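Side-chain contact in nucleoporin NUP82 (Saccharomyces cerevisiae, PDB 3PBP), which serves as a structural constituent of the nuclear pore complex, in which its N-terminal domain interacts with the nucleoporin NUP116: residues 135-140 and 267-272. The protein carries 1 engineered substitution. Numbering follows the deposited sequence.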
loop_
_atom_site.group_PDB
_atom_site.type_symbol
_atom_site.label_atom_id
_atom_site.label_comp_id
_atom_site.label_asym_id
_atom_site.label_seq_id
_atom_site.Cartn_x
_atom_site.Cartn_y
_atom_site.Cartn_z
ATOM N N LYS A 135 -2.343 -10.925 -9.084
ATOM C CA LYS A 135 -2.582 -12.355 -9.102
ATOM C C LYS A 135 -4.027 -12.820 -8.963
ATOM O O LYS A 135 -4.331 -13.773 -8.247
ATOM C CB LYS A 135 -1.706 -13.025 -8.052
ATOM C CG LYS A 135 -0.275 -13.210 -8.488
ATOM C CD LYS A 135 0.444 -14.072 -7.480
ATOM C CE LYS A 135 1.700 -14.699 -8.055
ATOM N NZ LYS A 135 2.359 -15.587 -7.026
ATOM N N SER A 136 -4.925 -12.146 -9.659
ATOM C CA SER A 136 -6.319 -12.538 -9.625
ATOM C C SER A 136 -6.573 -13.344 -10.890
ATOM O O SER A 136 -6.077 -13.021 -11.969
ATOM C CB SER A 136 -7.224 -11.303 -9.574
ATOM O OG SER A 136 -6.798 -10.327 -10.514
ATOM N N TYR A 137 -7.321 -14.423 -10.747
ATOM C CA TYR A 137 -7.656 -15.258 -11.888
ATOM C C TYR A 137 -8.480 -14.417 -12.882
ATOM O O TYR A 137 -9.426 -13.722 -12.504
ATOM C CB TYR A 137 -8.451 -16.471 -11.402
ATOM C CG TYR A 137 -8.910 -17.396 -12.494
ATOM C CD1 TYR A 137 -7.997 -18.125 -13.253
ATOM C CD2 TYR A 137 -10.266 -17.541 -12.775
ATOM C CE1 TYR A 137 -8.428 -18.973 -14.262
ATOM C CE2 TYR A 137 -10.705 -18.387 -13.782
ATOM C CZ TYR A 137 -9.785 -19.097 -14.519
ATOM O OH TYR A 137 -10.239 -19.926 -15.516
ATOM N N ARG A 138 -8.101 -14.470 -14.150
ATOM C CA ARG A 138 -8.784 -13.701 -15.180
ATOM C C ARG A 138 -8.795 -12.193 -14.903
ATOM O O ARG A 138 -9.705 -11.492 -15.339
ATOM C CB ARG A 138 -10.218 -14.202 -15.352
ATOM C CG ARG A 138 -10.311 -15.654 -15.780
ATOM C CD ARG A 138 -11.387 -15.850 -16.831
ATOM N NE ARG A 138 -12.733 -15.627 -16.313
ATOM C CZ ARG A 138 -13.696 -14.997 -16.984
ATOM N NH1 ARG A 138 -13.459 -14.520 -18.207
ATOM N NH2 ARG A 138 -14.900 -14.844 -16.434
ATOM N N ASP A 139 -7.786 -11.701 -14.184
ATOM C CA ASP A 139 -7.660 -10.275 -13.864
ATOM C C ASP A 139 -8.936 -9.688 -13.295
ATOM O O ASP A 139 -9.201 -8.502 -13.481
ATOM C CB ASP A 139 -7.293 -9.482 -15.117
ATOM C CG ASP A 139 -5.947 -9.881 -15.690
ATOM O OD1 ASP A 139 -4.932 -9.742 -14.974
ATOM O OD2 ASP A 139 -5.896 -10.330 -16.854
ATOM N N SER A 140 -9.704 -10.513 -12.588
ATOM C CA SER A 140 -10.994 -10.115 -12.024
ATOM C C SER A 140 -11.010 -9.245 -10.783
ATOM O O SER A 140 -12.081 -9.019 -10.215
ATOM C CB SER A 140 -11.831 -11.359 -11.731
ATOM O OG SER A 140 -11.152 -12.201 -10.816
ATOM N N PHE A 267 -5.768 -25.128 -13.548
ATOM C CA PHE A 267 -6.008 -23.719 -13.834
ATOM C C PHE A 267 -5.022 -22.857 -13.077
ATOM O O PHE A 267 -4.941 -21.652 -13.306
ATOM C CB PHE A 267 -7.426 -23.321 -13.457
ATOM C CG PHE A 267 -8.454 -23.884 -14.371
ATOM C CD1 PHE A 267 -8.783 -25.237 -14.311
ATOM C CD2 PHE A 267 -9.071 -23.076 -15.328
ATOM C CE1 PHE A 267 -9.717 -25.781 -15.194
ATOM C CE2 PHE A 267 -10.008 -23.607 -16.219
ATOM C CZ PHE A 267 -10.333 -24.962 -16.154
ATOM N N GLY A 268 -4.271 -23.495 -12.182
ATOM C CA GLY A 268 -3.290 -22.791 -11.385
ATOM C C GLY A 268 -3.945 -21.673 -10.616
ATOM O O GLY A 268 -3.433 -20.556 -10.576
ATOM N N LYS A 269 -5.084 -21.974 -10.005
ATOM C CA LYS A 269 -5.819 -20.983 -9.243
ATOM C C LYS A 269 -6.381 -21.639 -7.999
ATOM O O LYS A 269 -6.337 -22.856 -7.868
ATOM C CB LYS A 269 -6.964 -20.427 -10.086
ATOM C CG LYS A 269 -7.991 -21.475 -10.449
ATOM C CD LYS A 269 -9.296 -20.865 -10.889
ATOM C CE LYS A 269 -10.417 -21.883 -10.775
ATOM N NZ LYS A 269 -11.749 -21.231 -10.922
ATOM N N VAL A 270 -6.903 -20.821 -7.088
ATOM C CA VAL A 270 -7.496 -21.305 -5.844
ATOM C C VAL A 270 -8.462 -20.248 -5.324
ATOM O O VAL A 270 -8.176 -19.058 -5.401
ATOM C CB VAL A 270 -6.413 -21.607 -4.775
ATOM C CG1 VAL A 270 -5.604 -20.362 -4.464
ATOM C CG2 VAL A 270 -7.066 -22.143 -3.525
ATOM N N ASP A 271 -9.617 -20.681 -4.825
ATOM C CA ASP A 271 -10.616 -19.749 -4.299
ATOM C C ASP A 271 -10.257 -19.308 -2.899
ATOM O O ASP A 271 -9.723 -20.092 -2.113
ATOM C CB ASP A 271 -11.998 -20.389 -4.264
ATOM C CG ASP A 271 -12.535 -20.672 -5.644
ATOM O OD1 ASP A 271 -12.539 -19.731 -6.462
ATOM O OD2 ASP A 271 -12.956 -21.823 -5.913
ATOM N N ILE A 272 -10.563 -18.055 -2.581
ATOM C CA ILE A 272 -10.264 -17.529 -1.263
ATOM C C ILE A 272 -11.484 -16.892 -0.626
ATOM O O ILE A 272 -11.997 -15.890 -1.115
ATOM C CB ILE A 272 -9.105 -16.538 -1.349
ATOM C CG1 ILE A 272 -7.851 -17.306 -1.801
ATOM C CG2 ILE A 272 -8.922 -15.826 -0.016
ATOM C CD1 ILE A 272 -6.585 -16.519 -1.803
#
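With chi1 at 178°, Tyr137 turns CG away from its backbone N and beside the carbonyl carbon, which carries the ring out of its loop and across the side chain of Lys269. Lys269 starts with CG between its backbone N and carbonyl carbon (chi1 63°) and then runs extended, so that its aliphatic part passes over one face of the ring. Lys269 CD sits nearly above the ring centre, 3.7 Å from the centroid of the Tyr137 ring, in a CH-pi contact. The ammonium lies further out on this face: Lys269 NZ is 4.6 Å from the Tyr137 ring centroid and 28° off the normal, an off-centre cation-pi interaction. Arg138 CG, from the same loop, lies against the opposite face, offset toward the rim. At the far end Tyr137 OH meets the edge of the Phe267 ring, 3.4 Å from CD2 of Phe267. The contact joins a loop of one four-stranded antiparallel blade of the N-terminal beta-propeller, between strands 127-132 and 141-146, to strand 269-271, which follows helix 243-262. Strand 215-217 pairs with 269-271, and its Val215 also makes a backbone hydrogen bond with Tyr137; Gly268 and Lys269, both facing Asn264, form a G1 beta bulge within the contact. Within the loop, Tyr137 O accepts hydrogen bonds from both Ser140 N and Ser140 OG, the hydroxyl at 2.9 Å, which ties down the turn bearing the ring. With an alanine replacing Tyr137, the Lys269 chain would probably lose the aromatic surface beneath it and be freer to swing, while the Phe267 edge would lack its hydroxyl neighbour.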